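Local structure of AxyAgu115A (Amphibacillus xylanus NBRC 15112, 6NPS) at residues E421-S426 against V576-L581; S425-K430 against I516-R521. The protein probably hydrolyses glucuronic acid side groups from arabinoglucuronoxylan, as a family 115 alpha-glucuronidase. The protein carries 3 engineered substitutions. One frame throughout, in Å; residues are numbered along the deposited sequence.

Interaction 1 (E421-S426 against V576-L581)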
ATOM      1  N   GLU A 421      11.514  24.251  -6.905  1.00 32.25           N
ATOM      2  CA  GLU A 421      12.208  25.043  -7.913  1.00 36.35           C
ATOM      3  C   GLU A 421      11.385  25.280  -9.167  1.00 37.56           C
ATOM      4  O   GLU A 421      11.949  25.784 -10.139  1.00 39.43           O
ATOM      5  CB  GLU A 421      13.525  24.357  -8.370  1.00 41.77           C
ATOM      6  CG  GLU A 421      14.409  23.750  -7.296  1.00 50.32           C
ATOM      7  CD  GLU A 421      15.688  23.133  -7.882  1.00 56.30           C
ATOM      8  OE1 GLU A 421      16.450  23.862  -8.562  1.00 57.71           O
ATOM      9  OE2 GLU A 421      15.922  21.922  -7.673  1.00 57.03           O
ATOM     10  N   TRP A 422      10.100  24.909  -9.212  1.00 31.29           N
ATOM     11  CA  TRP A 422       9.384  24.950 -10.480  1.00 32.80           C
ATOM     12  C   TRP A 422       8.587  26.255 -10.632  1.00 35.00           C
ATOM     13  O   TRP A 422       8.845  27.065 -11.530  1.00 36.22           O
ATOM     14  CB  TRP A 422       8.468  23.714 -10.552  1.00 30.96           C
ATOM     15  CG  TRP A 422       7.597  23.657 -11.756  1.00 29.81           C
ATOM     16  CD1 TRP A 422       7.983  23.803 -13.053  1.00 34.22           C
ATOM     17  CD2 TRP A 422       6.193  23.422 -11.771  1.00 27.92           C
ATOM     18  NE1 TRP A 422       6.900  23.670 -13.885  1.00 34.19           N
ATOM     19  CE2 TRP A 422       5.781  23.442 -13.126  1.00 33.72           C
ATOM     20  CE3 TRP A 422       5.241  23.215 -10.770  1.00 31.61           C
ATOM     21  CZ2 TRP A 422       4.453  23.258 -13.514  1.00 38.32           C
ATOM     22  CZ3 TRP A 422       3.896  23.041 -11.151  1.00 34.11           C
ATOM     23  CH2 TRP A 422       3.518  23.059 -12.515  1.00 37.11           C
ATOM     24  N   ILE A 423       7.593  26.440  -9.775  1.00 26.14           N
ATOM     25  CA  ILE A 423       6.735  27.623  -9.769  1.00 31.65           C
ATOM     26  C   ILE A 423       6.680  28.127  -8.339  1.00 30.77           C
ATOM     27  O   ILE A 423       6.703  27.321  -7.401  1.00 34.09           O
ATOM     28  CB  ILE A 423       5.314  27.293 -10.289  1.00 34.31           C
ATOM     29  CG1 ILE A 423       5.327  26.920 -11.750  1.00 37.79           C
ATOM     30  CG2 ILE A 423       4.399  28.494 -10.216  1.00 41.41           C
ATOM     31  CD1 ILE A 423       3.904  26.706 -12.264  1.00 39.89           C
ATOM     32  N   ASN A 424       6.605  29.452  -8.167  1.00 33.12           N
ATOM     33  CA  ASN A 424       6.424  30.091  -6.848  1.00 29.85           C
ATOM     34  C   ASN A 424       5.471  29.298  -5.955  1.00 29.82           C
ATOM     35  O   ASN A 424       4.345  28.970  -6.357  1.00 31.36           O
ATOM     36  CB  ASN A 424       5.869  31.521  -7.042  1.00 30.38           C
ATOM     37  CG  ASN A 424       5.547  32.238  -5.726  1.00 30.77           C
ATOM     38  OD1 ASN A 424       6.262  32.097  -4.745  1.00 32.07           O
ATOM     39  ND2 ASN A 424       4.470  33.026  -5.715  1.00 30.52           N
ATOM     40  N   SER A 425       5.915  29.017  -4.719  1.00 28.15           N
ATOM     41  CA  SER A 425       5.063  28.423  -3.691  1.00 29.39           C
ATOM     42  C   SER A 425       5.211  29.170  -2.365  1.00 35.52           C
ATOM     43  O   SER A 425       4.910  28.607  -1.305  1.00 34.50           O
ATOM     44  CB  SER A 425       5.389  26.925  -3.510  1.00 27.79           C
ATOM     45  OG  SER A 425       6.782  26.773  -3.253  1.00 31.87           O
ATOM     46  N   SER A 426       5.689  30.420  -2.403  1.00 29.77           N
ATOM     47  CA  SER A 426       5.815  31.273  -1.231  1.00 32.63           C
ATOM     48  C   SER A 426       4.604  32.198  -1.075  1.00 34.42           C
ATOM     49  O   SER A 426       3.899  32.539  -2.032  1.00 36.24           O
ATOM     50  CB  SER A 426       7.100  32.098  -1.283  1.00 33.43           C
ATOM     51  OG  SER A 426       8.223  31.219  -1.475  1.00 35.79           O
ATOM     52  N   VAL A 576      -2.632  27.981 -12.500  1.00 29.53           N
ATOM     53  CA  VAL A 576      -3.091  26.730 -13.074  1.00 30.08           C
ATOM     54  C   VAL A 576      -2.029  25.668 -12.910  1.00 30.94           C
ATOM     55  O   VAL A 576      -2.335  24.510 -12.611  1.00 28.59           O
ATOM     56  CB  VAL A 576      -3.478  26.926 -14.557  1.00 30.52           C
ATOM     57  CG1 VAL A 576      -3.802  25.576 -15.206  1.00 37.30           C
ATOM     58  CG2 VAL A 576      -4.674  27.911 -14.688  1.00 33.28           C
ATOM     59  N   GLY A 577      -0.757  26.049 -13.050  1.00 31.93           N
ATOM     60  CA  GLY A 577       0.296  25.073 -12.887  1.00 30.61           C
ATOM     61  C   GLY A 577       0.274  24.455 -11.511  1.00 30.44           C
ATOM     62  O   GLY A 577       0.302  23.235 -11.367  1.00 31.55           O
ATOM     63  N   ASN A 578       0.245  25.295 -10.477  1.00 25.67           N
ATOM     64  CA  ASN A 578       0.204  24.791  -9.108  1.00 25.14           C
ATOM     65  C   ASN A 578      -1.087  24.030  -8.829  1.00 25.74           C
ATOM     66  O   ASN A 578      -1.081  22.944  -8.236  1.00 29.27           O
ATOM     67  CB  ASN A 578       0.292  25.967  -8.133  1.00 29.13           C
ATOM     68  CG  ASN A 578       1.713  26.233  -7.657  1.00 32.85           C
ATOM     69  OD1 ASN A 578       2.383  25.341  -7.127  1.00 32.98           O
ATOM     70  ND2 ASN A 578       2.181  27.478  -7.855  1.00 32.35           N
ATOM     71  N   LEU A 579      -2.215  24.619  -9.195  1.00 25.78           N
ATOM     72  CA  LEU A 579      -3.466  24.046  -8.723  1.00 28.89           C
ATOM     73  C   LEU A 579      -3.885  22.828  -9.536  1.00 28.39           C
ATOM     74  O   LEU A 579      -4.534  21.928  -8.988  1.00 26.03           O
ATOM     75  CB  LEU A 579      -4.569  25.099  -8.742  1.00 30.08           C
ATOM     76  CG  LEU A 579      -4.300  26.233  -7.743  1.00 33.61           C
ATOM     77  CD1 LEU A 579      -5.555  27.027  -7.606  1.00 30.97           C
ATOM     78  CD2 LEU A 579      -3.882  25.717  -6.376  1.00 31.96           C
ATOM     79  N   ASN A 580      -3.566  22.786 -10.831  1.00 28.21           N
ATOM     80  CA  ASN A 580      -3.798  21.551 -11.582  1.00 30.27           C
ATOM     81  C   ASN A 580      -2.997  20.394 -10.983  1.00 32.55           C
ATOM     82  O   ASN A 580      -3.487  19.254 -10.885  1.00 27.83           O
ATOM     83  CB  ASN A 580      -3.438  21.756 -13.043  1.00 27.80           C
ATOM     84  CG  ASN A 580      -3.607  20.477 -13.872  1.00 28.83           C
ATOM     85  OD1 ASN A 580      -4.726  20.070 -14.152  1.00 31.20           O
ATOM     86  ND2 ASN A 580      -2.510  19.851 -14.247  1.00 26.98           N
ATOM     87  N   LEU A 581      -1.767  20.676 -10.542  1.00 28.13           N
ATOM     88  CA  LEU A 581      -0.954  19.616  -9.944  1.00 28.19           C
ATOM     89  C   LEU A 581      -1.537  19.150  -8.608  1.00 27.83           C
ATOM     90  O   LEU A 581      -1.541  17.942  -8.319  1.00 29.12           O
ATOM     91  CB  LEU A 581       0.464  20.139  -9.717  1.00 26.41           C
ATOM     92  CG  LEU A 581       1.423  19.100  -9.120  1.00 35.94           C
ATOM     93  CD1 LEU A 581       2.795  19.444  -9.676  1.00 39.10           C
ATOM     94  CD2 LEU A 581       1.471  19.213  -7.592  1.00 32.43           C
TER

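Interaction 2 (S425-K430 against I516-R521)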
ATOM      1  N   SER A 425       5.915  29.017  -4.719  1.00 28.15           N
ATOM      2  CA  SER A 425       5.063  28.423  -3.691  1.00 29.39           C
ATOM      3  C   SER A 425       5.211  29.170  -2.365  1.00 35.52           C
ATOM      4  O   SER A 425       4.910  28.607  -1.305  1.00 34.50           O
ATOM      5  CB  SER A 425       5.389  26.925  -3.510  1.00 27.79           C
ATOM      6  OG  SER A 425       6.782  26.773  -3.253  1.00 31.87           O
ATOM      7  N   SER A 426       5.689  30.420  -2.403  1.00 29.77           N
ATOM      8  CA  SER A 426       5.815  31.273  -1.231  1.00 32.63           C
ATOM      9  C   SER A 426       4.604  32.198  -1.075  1.00 34.42           C
ATOM     10  O   SER A 426       3.899  32.539  -2.032  1.00 36.24           O
ATOM     11  CB  SER A 426       7.100  32.098  -1.283  1.00 33.43           C
ATOM     12  OG  SER A 426       8.223  31.219  -1.475  1.00 35.79           O
ATOM     13  N   TYR A 427       4.372  32.607   0.158  1.00 31.89           N
ATOM     14  CA  TYR A 427       3.091  33.196   0.560  1.00 28.25           C
ATOM     15  C   TYR A 427       3.390  34.463   1.335  1.00 22.35           C
ATOM     16  O   TYR A 427       4.113  34.408   2.328  1.00 32.48           O
ATOM     17  CB  TYR A 427       2.351  32.151   1.409  1.00 30.22           C
ATOM     18  CG  TYR A 427       0.936  32.483   1.861  1.00 31.45           C
ATOM     19  CD1 TYR A 427      -0.031  32.836   0.963  1.00 28.32           C
ATOM     20  CD2 TYR A 427       0.601  32.404   3.219  1.00 30.16           C
ATOM     21  CE1 TYR A 427      -1.362  33.174   1.422  1.00 33.72           C
ATOM     22  CE2 TYR A 427      -0.675  32.705   3.678  1.00 30.71           C
ATOM     23  CZ  TYR A 427      -1.659  33.067   2.773  1.00 32.81           C
ATOM     24  OH  TYR A 427      -2.914  33.365   3.250  1.00 33.55           O
ATOM     25  N   LEU A 428       2.822  35.600   0.910  1.00 25.17           N
ATOM     26  CA  LEU A 428       3.222  36.885   1.489  1.00 25.53           C
ATOM     27  C   LEU A 428       3.089  36.965   3.000  1.00 28.93           C
ATOM     28  O   LEU A 428       4.021  37.485   3.641  1.00 29.61           O
ATOM     29  CB  LEU A 428       2.446  38.033   0.826  1.00 27.97           C
ATOM     30  CG  LEU A 428       2.749  38.272  -0.664  1.00 34.03           C
ATOM     31  CD1 LEU A 428       2.326  39.710  -1.065  1.00 31.59           C
ATOM     32  CD2 LEU A 428       4.214  38.043  -1.060  1.00 33.51           C
ATOM     33  N   PRO A 429       2.008  36.479   3.631  1.00 29.62           N
ATOM     34  CA  PRO A 429       1.921  36.571   5.101  1.00 26.49           C
ATOM     35  C   PRO A 429       3.072  35.938   5.825  1.00 26.11           C
ATOM     36  O   PRO A 429       3.520  36.457   6.858  1.00 30.32           O
ATOM     37  CB  PRO A 429       0.597  35.831   5.414  1.00 30.86           C
ATOM     38  CG  PRO A 429      -0.247  36.129   4.198  1.00 32.05           C
ATOM     39  CD  PRO A 429       0.719  36.039   3.035  1.00 29.14           C
ATOM     40  N   LYS A 430       3.549  34.793   5.328  1.00 27.28           N
ATOM     41  CA  LYS A 430       4.695  34.136   5.925  1.00 29.10           C
ATOM     42  C   LYS A 430       5.971  34.952   5.718  1.00 31.73           C
ATOM     43  O   LYS A 430       6.775  35.127   6.650  1.00 30.43           O
ATOM     44  CB  LYS A 430       4.844  32.749   5.311  1.00 28.40           C
ATOM     45  CG  LYS A 430       6.139  32.003   5.665  1.00 35.75           C
ATOM     46  CD  LYS A 430       6.079  31.390   7.026  1.00 42.86           C
ATOM     47  CE  LYS A 430       7.324  30.504   7.285  1.00 49.64           C
ATOM     48  NZ  LYS A 430       7.164  29.085   6.854  1.00 46.60           N
ATOM     49  N   ILE A 516      -2.426  27.643  -1.019  1.00 33.08           N
ATOM     50  CA  ILE A 516      -2.441  26.194  -1.243  1.00 30.69           C
ATOM     51  C   ILE A 516      -1.033  25.650  -1.553  1.00 31.92           C
ATOM     52  O   ILE A 516      -0.598  24.645  -0.975  1.00 28.72           O
ATOM     53  CB  ILE A 516      -3.459  25.858  -2.346  1.00 26.03           C
ATOM     54  CG1 ILE A 516      -4.878  26.175  -1.843  1.00 27.00           C
ATOM     55  CG2 ILE A 516      -3.299  24.370  -2.780  1.00 27.06           C
ATOM     56  CD1 ILE A 516      -5.787  26.540  -2.979  1.00 29.13           C
ATOM     57  N   ALA A 517      -0.279  26.320  -2.432  1.00 28.65           N
ATOM     58  CA  ALA A 517       1.072  25.855  -2.729  1.00 29.07           C
ATOM     59  C   ALA A 517       1.957  25.857  -1.492  1.00 32.70           C
ATOM     60  O   ALA A 517       2.794  24.953  -1.323  1.00 31.73           O
ATOM     61  CB  ALA A 517       1.747  26.708  -3.815  1.00 30.90           C
ATOM     62  N   HIS A 518       1.810  26.831  -0.646  1.00 32.50           N
ATOM     63  CA  HIS A 518       2.611  26.892   0.509  1.00 33.36           C
ATOM     64  C   HIS A 518       2.278  25.830   1.507  1.00 33.13           C
ATOM     65  O   HIS A 518       3.059  25.507   2.286  1.00 32.65           O
ATOM     66  CB  HIS A 518       2.748  28.315   1.031  1.00 32.72           C
ATOM     67  CG  HIS A 518       2.079  28.562   2.322  1.00 39.05           C
ATOM     68  ND1 HIS A 518       0.733  28.435   2.483  1.00 36.95           N
ATOM     69  CD2 HIS A 518       2.571  28.956   3.513  1.00 39.90           C
ATOM     70  CE1 HIS A 518       0.423  28.720   3.726  1.00 41.12           C
ATOM     71  NE2 HIS A 518       1.521  29.039   4.369  1.00 42.36           N
ATOM     72  N   ASN A 519       1.092  25.302   1.466  1.00 31.20           N
ATOM     73  CA  ASN A 519       0.700  24.229   2.381  1.00 32.83           C
ATOM     74  C   ASN A 519       1.364  22.895   2.023  1.00 30.50           C
ATOM     75  O   ASN A 519       1.579  22.056   2.916  1.00 31.94           O
ATOM     76  CB  ASN A 519      -0.827  24.060   2.390  1.00 34.00           C
ATOM     77  CG  ASN A 519      -1.493  25.091   3.261  1.00 41.39           C
ATOM     78  OD1 ASN A 519      -0.798  25.813   3.981  1.00 36.61           O
ATOM     79  ND2 ASN A 519      -2.847  25.160   3.234  1.00 38.00           N
ATOM     80  N   ARG A 520       1.659  22.663   0.740  1.00 29.89           N
ATOM     81  CA  ARG A 520       2.443  21.480   0.328  1.00 28.04           C
ATOM     82  C   ARG A 520       3.062  21.843  -1.007  1.00 33.19           C
ATOM     83  O   ARG A 520       2.337  21.911  -2.009  1.00 35.47           O
ATOM     84  CB  ARG A 520       1.552  20.256   0.189  1.00 27.83           C
ATOM     85  CG  ARG A 520       2.298  18.948  -0.098  1.00 28.78           C
ATOM     86  CD  ARG A 520       3.151  18.639   1.135  1.00 29.40           C
ATOM     87  NE  ARG A 520       3.660  17.312   1.095  1.00 32.48           N
ATOM     88  CZ  ARG A 520       3.881  16.539   2.142  1.00 32.33           C
ATOM     89  NH1 ARG A 520       3.608  16.949   3.374  1.00 29.40           N
ATOM     90  NH2 ARG A 520       4.370  15.334   1.929  1.00 33.73           N
ATOM     91  N   ARG A 521       4.390  22.084  -1.036  1.00 29.46           N
ATOM     92  CA  ARG A 521       5.001  22.599  -2.248  1.00 30.17           C
ATOM     93  C   ARG A 521       4.918  21.546  -3.369  1.00 32.07           C
ATOM     94  O   ARG A 521       4.791  20.344  -3.106  1.00 30.97           O
ATOM     95  CB  ARG A 521       6.447  22.996  -1.946  1.00 31.81           C
ATOM     96  CG  ARG A 521       6.553  24.162  -0.939  1.00 31.20           C
ATOM     97  CD  ARG A 521       7.987  24.684  -0.976  1.00 34.81           C
ATOM     98  NE  ARG A 521       8.412  25.430   0.207  1.00 38.59           N
ATOM     99  CZ  ARG A 521       8.413  26.760   0.297  1.00 38.88           C
ATOM    100  NH1 ARG A 521       7.962  27.505  -0.722  1.00 34.53           N
ATOM    101  NH2 ARG A 521       8.864  27.352   1.396  1.00 41.47           N
TER
HETATM  102  O   HOH W   1       9.787  30.444   0.813  1.00 32.75           O

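Interaction 1 (E421-S426 against V576-L581)
I423 and N578 run alongside one another, pointing opposite ways, where a loop of the TIM barrel, lying between strand 405-410 and helix 428-440, rests on the long helix 564-596. I423 is the side chain to follow outward. Its CB sits 4.0 Å from ND2 of N578. One branch, CG2, lies closer, 3.4 Å from the same N578 ND2. The other branch starts with CG1 anti to the carbonyl carbon (chi1 -67°), which carries it over the W422 ring: CG1 lies over the ring centre, 3.6 Å above the plane. From there the chain extends to CD1, 4.0 Å from CA of G577; a CB at this glycine would collide with the methyl. W422, its CG anti to the backbone N, pushes the six-membered end of the indole against the same turn. CH2 approaches O of G577 near the ring plane, at 3.4 Å, while CZ3 packs 4.0 Å from the CD1 methyl of L581. H639 stacks on the indole from a later part of the chain. Beyond I423 the loop is held by polar groups. N424 OD1 accepts the backbone N-H of S426, closing an Asx turn, and N424 ND2 is hydrogen-bonded to Y513 OH. The backbone carbonyl of N424 faces the helix. The ND2 of N578 serves two carbonyls, P574 O one turn back in its own helix and N424 O across the contact, the latter at 3.0 Å, with an N-H...O angle of 147° and a nearly head-on approach to the C=O (160°).

Interaction 2 (S425-K430 against I516-R521)
H518 turns one face of its imidazole to Y427. The tyrosine CB sits over that face, 4.0 Å from the imidazole centroid in a CH-pi contact, and CD2 lies over it nearer the rim, 3.7 Å from H518 NE2. The two planes are inclined at 31°. P429 lays CD over the tyrosine ring on the side away from the histidine, while H518 ND1 is tied to K515 O. Next to this pair S425 CB meets A517 CB at 3.7 Å. The serine's OG stands between backbone N and carbonyl carbon (chi1 54°), facing R521, whose chain runs extended from CG to NE. R521 NH1 donates to S425 OG at 2.9 Å, almost exactly in the guanidinium plane, a water links R521 NH2 to S426 OG, and the guanidinium makes a cation-pi contact with Y420. A leucine in place of R521 would probably leave S425 OG without this donor, Y420 without its cation-pi partner and the water link to S426 OG broken. Y427 is the N-cap residue of helix 428-440, and the contact sets that start against the end of helix 500-519. Helix 564-596 packs on A517, and Y427 OH reaches G822 O, just past strand 814-821.

Overall arrangement
From the N terminus, the chain leaves barrel strand 405-410 and enters the loop from which both contacts start, with S425 and S426 common to the two. It continues through helix 428-440, strand 446-450 and several helices until the end of helix 500-519 returns to the loop: interaction 2 closes this shorter circuit. The longer one, closed by interaction 1, encloses it and ends on helix 564-596. The two do not cross. Their centres are 10 Å apart, and they pack directly, OD1 of N578 lying 3.6 Å from CB of A517, and I516 CG2 meeting L579 CD2 at 3.9 Å. One barrel loop thus touches both helix 500-519 and helix 564-596, which helix 537-558 separates along the chain.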